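Local coordinates for protein 1,3-alpha-isomaltosidase (Kribbella flavida DSM 17836, PDB 5X3I) that hydrolyses the alpha-1,3-glucosidic linkages of the cyclic tetrasaccharide cyclobis-(1-6)-alpha-nigerosyl to release isomaltose inside the cell, at residues I342-D347 with E362-R367; P373-M378 with E461-D466; E454-L459 with R502-L507. The protein carries 1 engineered substitution. All blocks are in the same frame, centred on the assembly; numbering follows the deposited sequence.

Overall arrangement
All three contacts lie in the TIM-barrel domain, on the same side of the chain's centre. Contacts 1 and 2 have centres about 11 Å apart and share an aromatic cluster in which the rings of Trp-345 and Phe-463 meet edge-to-face. Contact 3 sits about 17 Å from contact 1 and about 15 Å from contact 2, measured between centres. Tyr-458 ties contact 3 to contact 1 by a probable hydrogen bond, OH to Thr-343 O at 2.8 Å, while a probable backbone hydrogen bond from Val-465 N to Leu-459 O joins contacts 2 and 3. Only contact 3 approaches the active site: the side chain of Phe-504 is about 10 Å from that of Ala-471, the engineered residue at the inferred nucleophile position.

Contact 1 of 3, residues I342-D347 with E362-R367; sequences ITIWRD and EDFSYR
With chi1 at -69°, Ile-344 sets CG1 opposite its carbonyl carbon and CG2 opposite its backbone N, and both branches reach the ring of Phe-364, which a chi1 of -61° directs to them. The contact belongs to the TIM barrel, in the long connection that leaves barrel strand 330-333 and leads to helix 375-384; inside that connection, residues 365-366 pair weakly and antiparallel with 348-349. Ile-344 CG1 comes to 3.7 Å from Phe-364 CZ. Its CD1 lies 3.8 Å from CE1 of the same ring, and CG2 meets CE1 as well, so the branched side chain gathers at a slant against the CE1-CZ corner. Cut back to alanine, Ile-344 would lose all three of those carbons, which would probably open a gap beside that corner and leave the Phe-364 ring less restrained on that side.

The second pairing is between Trp-345 and Tyr-366. Trp-345 CB lies at the edge of the tyrosine ring, 3.9 Å from CE1, and the five-membered ring of the indole meets the phenol obliquely, the planes 85° apart. Tyr-366 OH ends 3.8 Å from Trp-345 CD1. Both residues also pack on Pro-375 at the start of helix 375-384, where Trp-345 goes on to touch Met-378 and Ile-379, so the pair links the loop to the barrel's helical layer. No direct hydrogen bond joins 342-347 to 362-367. A water bridges them instead, accepting from Trp-345 N at 3.1 Å and hydrogen-bonded to Tyr-366 OH at 2.9 Å. This same water hovers over the centre of the Phe-364 ring, 3.5 Å above its plane.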
loop_
_atom_site.group_PDB
_atom_site.type_symbol
_atom_site.label_atom_id
_atom_site.label_comp_id
_atom_site.label_asym_id
_atom_site.label_seq_id
_atom_site.Cartn_x
_atom_site.Cartn_y
_atom_site.Cartn_z
ATOM N N ILE A 342 -3.410 -3.205 -21.067
ATOM C CA ILE A 342 -4.044 -3.728 -19.881
ATOM C C ILE A 342 -5.464 -3.197 -19.755
ATOM O O ILE A 342 -5.910 -2.873 -18.694
ATOM C CB ILE A 342 -3.258 -3.456 -18.586
ATOM C CG1 ILE A 342 -1.758 -3.350 -18.826
ATOM C CG2 ILE A 342 -3.551 -4.493 -17.527
ATOM C CD1 ILE A 342 -1.057 -4.610 -19.234
ATOM N N THR A 343 -6.141 -3.100 -20.875
ATOM C CA THR A 343 -7.527 -2.744 -20.907
ATOM C C THR A 343 -8.266 -3.557 -21.964
ATOM O O THR A 343 -9.373 -3.283 -22.268
ATOM C CB THR A 343 -7.733 -1.216 -21.064
ATOM O OG1 THR A 343 -9.086 -0.875 -20.827
ATOM C CG2 THR A 343 -7.314 -0.786 -22.435
ATOM N N ILE A 344 -7.614 -4.585 -22.474
ATOM C CA ILE A 344 -8.188 -5.460 -23.507
ATOM C C ILE A 344 -7.869 -6.942 -23.237
ATOM O O ILE A 344 -6.755 -7.264 -22.853
ATOM C CB ILE A 344 -7.650 -5.056 -24.910
ATOM C CG1 ILE A 344 -8.210 -3.697 -25.332
ATOM C CG2 ILE A 344 -7.962 -6.115 -25.963
ATOM C CD1 ILE A 344 -7.593 -3.151 -26.598
ATOM N N TRP A 345 -8.839 -7.839 -23.410
ATOM C CA TRP A 345 -8.587 -9.270 -23.188
ATOM C C TRP A 345 -7.461 -9.773 -24.107
ATOM O O TRP A 345 -7.422 -9.430 -25.278
ATOM C CB TRP A 345 -9.851 -10.103 -23.432
ATOM C CG TRP A 345 -10.968 -9.935 -22.442
ATOM C CD1 TRP A 345 -12.053 -9.111 -22.553
ATOM C CD2 TRP A 345 -11.131 -10.643 -21.211
ATOM N NE1 TRP A 345 -12.876 -9.255 -21.457
ATOM C CE2 TRP A 345 -12.328 -10.188 -20.619
ATOM C CE3 TRP A 345 -10.381 -11.617 -20.550
ATOM C CZ2 TRP A 345 -12.783 -10.672 -19.405
ATOM C CZ3 TRP A 345 -10.840 -12.094 -19.340
ATOM C CH2 TRP A 345 -12.026 -11.619 -18.779
ATOM N N ARG A 346 -6.549 -10.575 -23.577
ATOM C CA ARG A 346 -5.500 -11.148 -24.409
ATOM C C ARG A 346 -6.086 -11.922 -25.595
ATOM O O ARG A 346 -7.087 -12.633 -25.451
ATOM C CB ARG A 346 -4.583 -12.064 -23.603
ATOM C CG ARG A 346 -3.438 -12.638 -24.433
ATOM C CD ARG A 346 -2.265 -13.080 -23.561
ATOM N NE ARG A 346 -2.559 -14.273 -22.782
ATOM C CZ ARG A 346 -2.143 -15.494 -23.096
ATOM N NH1 ARG A 346 -1.419 -15.701 -24.190
ATOM N NH2 ARG A 346 -2.439 -16.511 -22.306
ATOM N N ASP A 347 -5.429 -11.739 -26.740
ATOM C CA ASP A 347 -5.781 -12.295 -28.053
ATOM C C ASP A 347 -7.101 -11.795 -28.620
ATOM O O ASP A 347 -7.651 -12.408 -29.524
ATOM C CB ASP A 347 -5.829 -13.826 -27.991
ATOM C CG ASP A 347 -4.497 -14.430 -27.655
ATOM O OD1 ASP A 347 -3.477 -13.820 -28.014
ATOM O OD2 ASP A 347 -4.456 -15.506 -27.022
ATOM N N GLU A 362 -18.400 -4.165 -29.153
ATOM C CA GLU A 362 -18.584 -4.778 -30.456
ATOM C C GLU A 362 -17.358 -4.606 -31.367
ATOM O O GLU A 362 -17.306 -5.210 -32.426
ATOM C CB GLU A 362 -19.842 -4.215 -31.127
ATOM C CG GLU A 362 -19.820 -2.716 -31.344
ATOM C CD GLU A 362 -20.405 -1.912 -30.184
ATOM O OE1 GLU A 362 -20.492 -2.427 -29.039
ATOM O OE2 GLU A 362 -20.772 -0.740 -30.432
ATOM N N ASP A 363 -16.380 -3.798 -30.958
ATOM C CA ASP A 363 -15.123 -3.694 -31.699
ATOM C C ASP A 363 -14.344 -5.007 -31.676
ATOM O O ASP A 363 -13.506 -5.245 -32.533
ATOM C CB ASP A 363 -14.202 -2.604 -31.132
ATOM C CG ASP A 363 -14.806 -1.211 -31.177
ATOM O OD1 ASP A 363 -15.814 -0.977 -31.869
ATOM O OD2 ASP A 363 -14.233 -0.333 -30.518
ATOM N N PHE A 364 -14.594 -5.831 -30.666
ATOM C CA PHE A 364 -13.735 -6.975 -30.386
ATOM C C PHE A 364 -14.298 -8.302 -30.905
ATOM O O PHE A 364 -15.482 -8.583 -30.765
ATOM C CB PHE A 364 -13.486 -7.087 -28.877
ATOM C CG PHE A 364 -12.782 -5.895 -28.277
ATOM C CD1 PHE A 364 -11.441 -5.646 -28.557
ATOM C CD2 PHE A 364 -13.457 -5.027 -27.429
ATOM C CE1 PHE A 364 -10.792 -4.552 -28.006
ATOM C CE2 PHE A 364 -12.813 -3.926 -26.871
ATOM C CZ PHE A 364 -11.481 -3.685 -27.157
ATOM N N SER A 365 -13.431 -9.109 -31.498
ATOM C CA SER A 365 -13.735 -10.509 -31.761
ATOM C C SER A 365 -12.806 -11.358 -30.926
ATOM O O SER A 365 -11.677 -10.970 -30.685
ATOM C CB SER A 365 -13.572 -10.864 -33.242
ATOM O OG SER A 365 -14.265 -9.945 -34.059
ATOM N N TYR A 366 -13.283 -12.522 -30.511
ATOM C CA TYR A 366 -12.496 -13.442 -29.713
ATOM C C TYR A 366 -12.394 -14.788 -30.441
ATOM O O TYR A 366 -13.393 -15.417 -30.761
ATOM C CB TYR A 366 -13.117 -13.576 -28.314
ATOM C CG TYR A 366 -13.288 -12.223 -27.651
ATOM C CD1 TYR A 366 -12.256 -11.651 -26.917
ATOM C CD2 TYR A 366 -14.464 -11.496 -27.799
ATOM C CE1 TYR A 366 -12.393 -10.397 -26.333
ATOM C CE2 TYR A 366 -14.610 -10.244 -27.218
ATOM C CZ TYR A 366 -13.564 -9.702 -26.489
ATOM O OH TYR A 366 -13.700 -8.466 -25.923
ATOM N N ARG A 367 -11.171 -15.205 -30.721
ATOM C CA ARG A 367 -10.935 -16.386 -31.540
ATOM C C ARG A 367 -10.985 -17.669 -30.731
ATOM O O ARG A 367 -10.506 -17.708 -29.596
ATOM C CB ARG A 367 -9.589 -16.259 -32.249
ATOM C CG ARG A 367 -9.605 -15.207 -33.340
ATOM C CD ARG A 367 -10.720 -15.520 -34.330
ATOM N NE ARG A 367 -11.536 -14.357 -34.669
ATOM C CZ ARG A 367 -11.293 -13.565 -35.707
ATOM N NH1 ARG A 367 -10.254 -13.814 -36.491
ATOM N NH2 ARG A 367 -12.085 -12.531 -35.961
HETATM O O HOH W 1 -11.244 -7.104 -25.164
#

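Contact 2 of 3, residues P373-M378 with E461-D466; sequences PDPKAM and EHFDVD
The first turn of helix 375-384 comes against the turn that follows helix 457-461, the CA atoms of Lys-376 and Phe-463 being 5.6 Å apart and Asp-464 carrying the positive phi that lets the chain leave the helix. Asp-374 is the N-cap: its OD1 accepts from Ala-377 N at 3.2 Å, approached from well above the carboxylate plane. Phe-463 carries most of the packing between these outer elements of the TIM barrel. Its CE1 lies 3.7 Å from Pro-375 CG, the proline meeting the ring at a slant, while the backbone of Lys-376 runs past the ring edge, N at 3.6 Å from CE1. The ring is also covered from within its own turn, since His-462 CD2 stands 3.5 Å above the plane of Phe-463, over its centre.

Lys-376 CG is anti to the backbone N (chi1 174°), and the extended chain crosses the His-462 side chain at about a right angle, CD lying 3.9 Å from His-462 NE2. A final bend at chi4 takes NZ to a salt bridge with Asp-380. The contact, with no direct hydrogen bond, thus rests largely on van der Waals packing; Lys-376 NZ, 5.8 Å from His-462 NE2, would probably disfavour an imidazolium only slightly, since both residues are exposed and Asp-380 offsets the charge.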
loop_
_atom_site.group_PDB
_atom_site.type_symbol
_atom_site.label_atom_id
_atom_site.label_comp_id
_atom_site.label_asym_id
_atom_site.label_seq_id
_atom_site.Cartn_x
_atom_site.Cartn_y
_atom_site.Cartn_z
ATOM N N PRO A 373 -11.391 -17.399 -25.452
ATOM C CA PRO A 373 -12.288 -17.560 -26.604
ATOM C C PRO A 373 -13.660 -16.950 -26.374
ATOM O O PRO A 373 -14.248 -16.447 -27.315
ATOM C CB PRO A 373 -12.388 -19.080 -26.772
ATOM C CG PRO A 373 -12.011 -19.636 -25.458
ATOM C CD PRO A 373 -11.004 -18.688 -24.867
ATOM N N ASP A 374 -14.185 -17.043 -25.160
ATOM C CA ASP A 374 -15.499 -16.471 -24.875
ATOM C C ASP A 374 -15.583 -15.918 -23.453
ATOM O O ASP A 374 -16.152 -16.553 -22.584
ATOM C CB ASP A 374 -16.585 -17.523 -25.114
ATOM C CG ASP A 374 -17.974 -16.924 -25.209
ATOM O OD1 ASP A 374 -18.168 -15.763 -24.798
ATOM O OD2 ASP A 374 -18.887 -17.624 -25.689
ATOM N N PRO A 375 -15.004 -14.741 -23.207
ATOM C CA PRO A 375 -14.969 -14.247 -21.825
ATOM C C PRO A 375 -16.352 -13.950 -21.226
ATOM O O PRO A 375 -16.515 -14.139 -20.031
ATOM C CB PRO A 375 -14.129 -12.967 -21.933
ATOM C CG PRO A 375 -14.109 -12.629 -23.391
ATOM C CD PRO A 375 -14.160 -13.933 -24.097
ATOM N N LYS A 376 -17.320 -13.527 -22.033
ATOM C CA LYS A 376 -18.667 -13.289 -21.524
ATOM C C LYS A 376 -19.299 -14.587 -21.012
ATOM O O LYS A 376 -19.938 -14.594 -19.970
ATOM C CB LYS A 376 -19.563 -12.655 -22.589
ATOM C CG LYS A 376 -21.024 -12.512 -22.143
ATOM C CD LYS A 376 -21.870 -11.680 -23.107
ATOM C CE LYS A 376 -23.381 -11.881 -22.846
ATOM N NZ LYS A 376 -23.763 -11.686 -21.410
ATOM N N ALA A 377 -19.111 -15.683 -21.743
ATOM C CA ALA A 377 -19.646 -16.969 -21.307
ATOM C C ALA A 377 -18.999 -17.409 -19.996
ATOM O O ALA A 377 -19.674 -17.916 -19.113
ATOM C CB ALA A 377 -19.444 -18.036 -22.382
ATOM N N MET A 378 -17.690 -17.208 -19.874
ATOM C CA MET A 378 -16.993 -17.544 -18.638
ATOM C C MET A 378 -17.581 -16.766 -17.460
ATOM O O MET A 378 -17.909 -17.338 -16.426
ATOM C CB MET A 378 -15.491 -17.258 -18.756
ATOM C CG MET A 378 -14.727 -17.500 -17.457
ATOM S SD MET A 378 -13.034 -16.874 -17.472
ATOM C CE MET A 378 -13.310 -15.142 -17.756
ATOM N N GLU A 461 -19.749 -2.619 -18.353
ATOM C CA GLU A 461 -21.092 -2.500 -18.921
ATOM C C GLU A 461 -21.498 -3.700 -19.802
ATOM O O GLU A 461 -22.619 -4.172 -19.712
ATOM C CB GLU A 461 -21.222 -1.180 -19.688
ATOM C CG GLU A 461 -21.145 0.013 -18.748
ATOM C CD GLU A 461 -21.505 1.338 -19.389
ATOM O OE1 GLU A 461 -21.760 1.389 -20.607
ATOM O OE2 GLU A 461 -21.502 2.349 -18.657
ATOM N N HIS A 462 -20.590 -4.191 -20.633
ATOM C CA HIS A 462 -20.865 -5.376 -21.439
ATOM C C HIS A 462 -20.534 -6.648 -20.667
ATOM O O HIS A 462 -21.395 -7.498 -20.491
ATOM C CB HIS A 462 -20.112 -5.349 -22.768
ATOM C CG HIS A 462 -20.264 -6.613 -23.563
ATOM N ND1 HIS A 462 -21.444 -6.969 -24.184
ATOM C CD2 HIS A 462 -19.387 -7.612 -23.821
ATOM C CE1 HIS A 462 -21.284 -8.131 -24.791
ATOM N NE2 HIS A 462 -20.043 -8.539 -24.593
ATOM N N PHE A 463 -19.275 -6.817 -20.262
ATOM C CA PHE A 463 -18.877 -8.053 -19.593
ATOM C C PHE A 463 -19.343 -8.175 -18.135
ATOM O O PHE A 463 -19.216 -9.237 -17.552
ATOM C CB PHE A 463 -17.355 -8.233 -19.678
ATOM C CG PHE A 463 -16.872 -8.542 -21.058
ATOM C CD1 PHE A 463 -17.102 -9.789 -21.620
ATOM C CD2 PHE A 463 -16.216 -7.583 -21.811
ATOM C CE1 PHE A 463 -16.680 -10.076 -22.908
ATOM C CE2 PHE A 463 -15.787 -7.858 -23.088
ATOM C CZ PHE A 463 -16.017 -9.111 -23.645
ATOM N N ASP A 464 -19.886 -7.106 -17.561
ATOM C CA ASP A 464 -20.448 -7.128 -16.200
ATOM C C ASP A 464 -19.413 -7.494 -15.103
ATOM O O ASP A 464 -19.745 -8.124 -14.102
ATOM C CB ASP A 464 -21.637 -8.092 -16.145
ATOM C CG ASP A 464 -22.529 -7.858 -14.928
ATOM O OD1 ASP A 464 -22.657 -6.709 -14.457
ATOM O OD2 ASP A 464 -23.082 -8.845 -14.433
ATOM N N VAL A 465 -18.162 -7.095 -15.319
ATOM C CA VAL A 465 -17.106 -7.254 -14.316
ATOM C C VAL A 465 -17.501 -6.549 -13.002
ATOM O O VAL A 465 -18.110 -5.490 -13.015
ATOM C CB VAL A 465 -15.764 -6.728 -14.879
ATOM C CG1 VAL A 465 -14.727 -6.487 -13.782
ATOM C CG2 VAL A 465 -15.246 -7.715 -15.925
ATOM N N ASP A 466 -17.216 -7.187 -11.877
ATOM C CA ASP A 466 -17.664 -6.688 -10.587
ATOM C C ASP A 466 -16.696 -5.794 -9.808
ATOM O O ASP A 466 -17.062 -5.238 -8.784
ATOM C CB ASP A 466 -18.046 -7.871 -9.731
ATOM C CG ASP A 466 -19.011 -8.784 -10.447
ATOM O OD1 ASP A 466 -18.586 -9.846 -10.887
ATOM O OD2 ASP A 466 -20.165 -8.388 -10.623
HETATM O O HOH W 2 -22.565 -10.115 -19.954
#

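Contact 3 of 3, residues E454-L459 with R502-L507; sequences EKRRYL and RAFGDL. With SO4 (sulfate ion), chain I.
Arg-457, whose guanidinium takes Leu-507 over one face, gives NE to Glu-454 OE1 in a salt bridge of 2.9 Å, nearly straight at 165°. It spans the type I turn from Glu-454 to Arg-457, closed by the backbone bond Arg-457 N to Glu-454 O, from which helix 457-461 leads on to barrel strand 467-470; helix 496-510 follows that strand in the TIM barrel, and the contact joins these two neighbouring outer elements. Glu-454 OE1 lies almost in the guanidinium plane of Arg-457, while the N-H comes to it from above the carboxylate plane. Arg-457 NH1 has Glu-461 and Ser-510 as partners, so the group is held from several sides while Leu-507 CD1 rests 3.7 Å from NH2, toward the rim of that face.

Leu-507 touches both arginines, one with each methyl. Its CG is anti to the backbone N (chi1 173°), which lets CD1 meet Arg-457 while CD2 lies 3.9 Å from Arg-456 CB. Arg-456 bends at chi2 and runs past the edge of Phe-504, with CG 3.9 Å from CE1. Its guanidinium and the phenyl ring are 77° apart in plane, and NE comes to 4.0 Å from Phe-504 CZ. The polar partners of this buried arginine lie elsewhere: NE binds Gln-393 OE1, NH1 binds Trp-452 O, and the Trp-452 ring makes a cation-pi contact. Phe-504 and Leu-507 also touch strand 467-470 through Thr-470 and Phe-468, seating this part of the helix on the barrel wall.

Earlier in helix 496-510, Arg-502 NE pairs with Asp-506 OD2 at 2.9 Å. That bond, in the guanidinium plane though above the carboxylate plane, helps fix the group, whose edge meets a sulfate ion, probably from the crystallisation liquor, with NH1 3.2 Å from its O2.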
loop_
_atom_site.group_PDB
_atom_site.type_symbol
_atom_site.label_atom_id
_atom_site.label_comp_id
_atom_site.label_asym_id
_atom_site.label_seq_id
_atom_site.Cartn_x
_atom_site.Cartn_y
_atom_site.Cartn_z
ATOM N N GLU A 454 -12.645 5.305 -19.364
ATOM C CA GLU A 454 -13.543 5.059 -20.495
ATOM C C GLU A 454 -13.087 3.842 -21.296
ATOM O O GLU A 454 -13.893 3.134 -21.855
ATOM C CB GLU A 454 -13.639 6.280 -21.415
ATOM C CG GLU A 454 -14.699 6.160 -22.502
ATOM C CD GLU A 454 -16.130 6.149 -21.969
ATOM O OE1 GLU A 454 -16.357 6.438 -20.776
ATOM O OE2 GLU A 454 -17.038 5.857 -22.764
ATOM N N LYS A 455 -11.784 3.599 -21.323
ATOM C CA LYS A 455 -11.241 2.449 -22.038
ATOM C C LYS A 455 -11.667 1.129 -21.393
ATOM O O LYS A 455 -11.741 0.100 -22.066
ATOM C CB LYS A 455 -9.710 2.547 -22.101
ATOM C CG LYS A 455 -9.224 3.862 -22.725
ATOM C CD LYS A 455 -7.734 3.861 -23.003
ATOM C CE LYS A 455 -7.289 5.212 -23.588
ATOM N NZ LYS A 455 -8.061 5.581 -24.800
ATOM N N ARG A 456 -11.949 1.177 -20.093
ATOM C CA ARG A 456 -12.379 0.007 -19.343
ATOM C C ARG A 456 -13.915 -0.139 -19.248
ATOM O O ARG A 456 -14.411 -1.134 -18.710
ATOM C CB ARG A 456 -11.793 0.047 -17.931
ATOM C CG ARG A 456 -10.282 -0.205 -17.829
ATOM C CD ARG A 456 -9.424 1.009 -18.181
ATOM N NE ARG A 456 -8.023 0.675 -17.958
ATOM C CZ ARG A 456 -6.980 1.326 -18.459
ATOM N NH1 ARG A 456 -7.140 2.405 -19.223
ATOM N NH2 ARG A 456 -5.764 0.883 -18.182
ATOM N N ARG A 457 -14.647 0.851 -19.750
ATOM C CA ARG A 457 -16.091 0.899 -19.522
ATOM C C ARG A 457 -16.816 -0.355 -20.034
ATOM O O ARG A 457 -17.687 -0.885 -19.345
ATOM C CB ARG A 457 -16.712 2.151 -20.153
ATOM C CG ARG A 457 -18.227 2.258 -19.966
ATOM C CD ARG A 457 -18.764 3.645 -20.337
ATOM N NE ARG A 457 -18.201 4.656 -19.457
ATOM C CZ ARG A 457 -18.629 4.892 -18.221
ATOM N NH1 ARG A 457 -19.657 4.210 -17.723
ATOM N NH2 ARG A 457 -18.033 5.819 -17.484
ATOM N N TYR A 458 -16.444 -0.835 -21.218
ATOM C CA TYR A 458 -17.098 -2.021 -21.778
ATOM C C TYR A 458 -16.884 -3.265 -20.902
ATOM O O TYR A 458 -17.687 -4.191 -20.935
ATOM C CB TYR A 458 -16.609 -2.293 -23.204
ATOM C CG TYR A 458 -15.244 -2.936 -23.273
ATOM C CD1 TYR A 458 -14.094 -2.179 -23.109
ATOM C CD2 TYR A 458 -15.105 -4.296 -23.509
ATOM C CE1 TYR A 458 -12.839 -2.761 -23.176
ATOM C CE2 TYR A 458 -13.849 -4.893 -23.579
ATOM C CZ TYR A 458 -12.721 -4.114 -23.407
ATOM O OH TYR A 458 -11.478 -4.682 -23.463
ATOM N N LEU A 459 -15.821 -3.275 -20.101
ATOM C CA LEU A 459 -15.568 -4.406 -19.213
ATOM C C LEU A 459 -16.636 -4.496 -18.136
ATOM O O LEU A 459 -17.061 -5.595 -17.780
ATOM C CB LEU A 459 -14.182 -4.322 -18.567
ATOM C CG LEU A 459 -12.971 -4.320 -19.495
ATOM C CD1 LEU A 459 -11.739 -3.803 -18.747
ATOM C CD2 LEU A 459 -12.703 -5.720 -20.064
ATOM N N ARG A 502 -10.150 6.036 -6.469
ATOM C CA ARG A 502 -11.353 6.826 -6.676
ATOM C C ARG A 502 -11.816 6.758 -8.137
ATOM O O ARG A 502 -13.009 6.650 -8.408
ATOM C CB ARG A 502 -11.100 8.282 -6.251
ATOM C CG ARG A 502 -12.264 9.245 -6.443
ATOM C CD ARG A 502 -12.118 10.056 -7.725
ATOM N NE ARG A 502 -13.218 10.992 -7.910
ATOM C CZ ARG A 502 -13.224 12.249 -7.485
ATOM N NH1 ARG A 502 -14.285 13.015 -7.710
ATOM N NH2 ARG A 502 -12.180 12.748 -6.841
ATOM N N ALA A 503 -10.869 6.837 -9.066
ATOM C CA ALA A 503 -11.206 6.816 -10.485
ATOM C C ALA A 503 -11.940 5.524 -10.854
ATOM O O ALA A 503 -12.940 5.560 -11.539
ATOM C CB ALA A 503 -9.976 6.982 -11.335
ATOM N N PHE A 504 -11.445 4.382 -10.396
ATOM C CA PHE A 504 -12.112 3.141 -10.761
ATOM C C PHE A 504 -13.355 2.882 -9.900
ATOM O O PHE A 504 -14.325 2.279 -10.379
ATOM C CB PHE A 504 -11.111 1.989 -10.744
ATOM C CG PHE A 504 -10.236 1.989 -11.973
ATOM C CD1 PHE A 504 -10.641 1.339 -13.130
ATOM C CD2 PHE A 504 -9.059 2.723 -12.007
ATOM C CE1 PHE A 504 -9.874 1.386 -14.288
ATOM C CE2 PHE A 504 -8.295 2.769 -13.170
ATOM C CZ PHE A 504 -8.701 2.090 -14.301
ATOM N N GLY A 505 -13.363 3.401 -8.677
ATOM C CA GLY A 505 -14.584 3.431 -7.886
ATOM C C GLY A 505 -15.701 4.125 -8.657
ATOM O O GLY A 505 -16.816 3.604 -8.769
ATOM N N ASP A 506 -15.383 5.283 -9.224
ATOM C CA ASP A 506 -16.346 6.083 -9.972
ATOM C C ASP A 506 -16.813 5.410 -11.268
ATOM O O ASP A 506 -17.971 5.538 -11.635
ATOM C CB ASP A 506 -15.771 7.463 -10.297
ATOM C CG ASP A 506 -15.877 8.436 -9.123
ATOM O OD1 ASP A 506 -16.479 8.076 -8.092
ATOM O OD2 ASP A 506 -15.376 9.561 -9.251
ATOM N N LEU A 507 -15.905 4.735 -11.965
ATOM C CA LEU A 507 -16.293 3.944 -13.132
ATOM C C LEU A 507 -17.394 2.945 -12.768
ATOM O O LEU A 507 -18.423 2.893 -13.417
ATOM C CB LEU A 507 -15.094 3.199 -13.723
ATOM C CG LEU A 507 -15.457 2.224 -14.846
ATOM C CD1 LEU A 507 -16.097 2.981 -16.021
ATOM C CD2 LEU A 507 -14.241 1.432 -15.293
HETATM S S SO4 I . -13.338 16.204 -5.924
HETATM O O1 SO4 I . -14.128 15.232 -5.180
HETATM O O2 SO4 I . -13.680 16.147 -7.341
HETATM O O3 SO4 I . -13.595 17.546 -5.409
HETATM O O4 SO4 I . -11.929 15.894 -5.747
#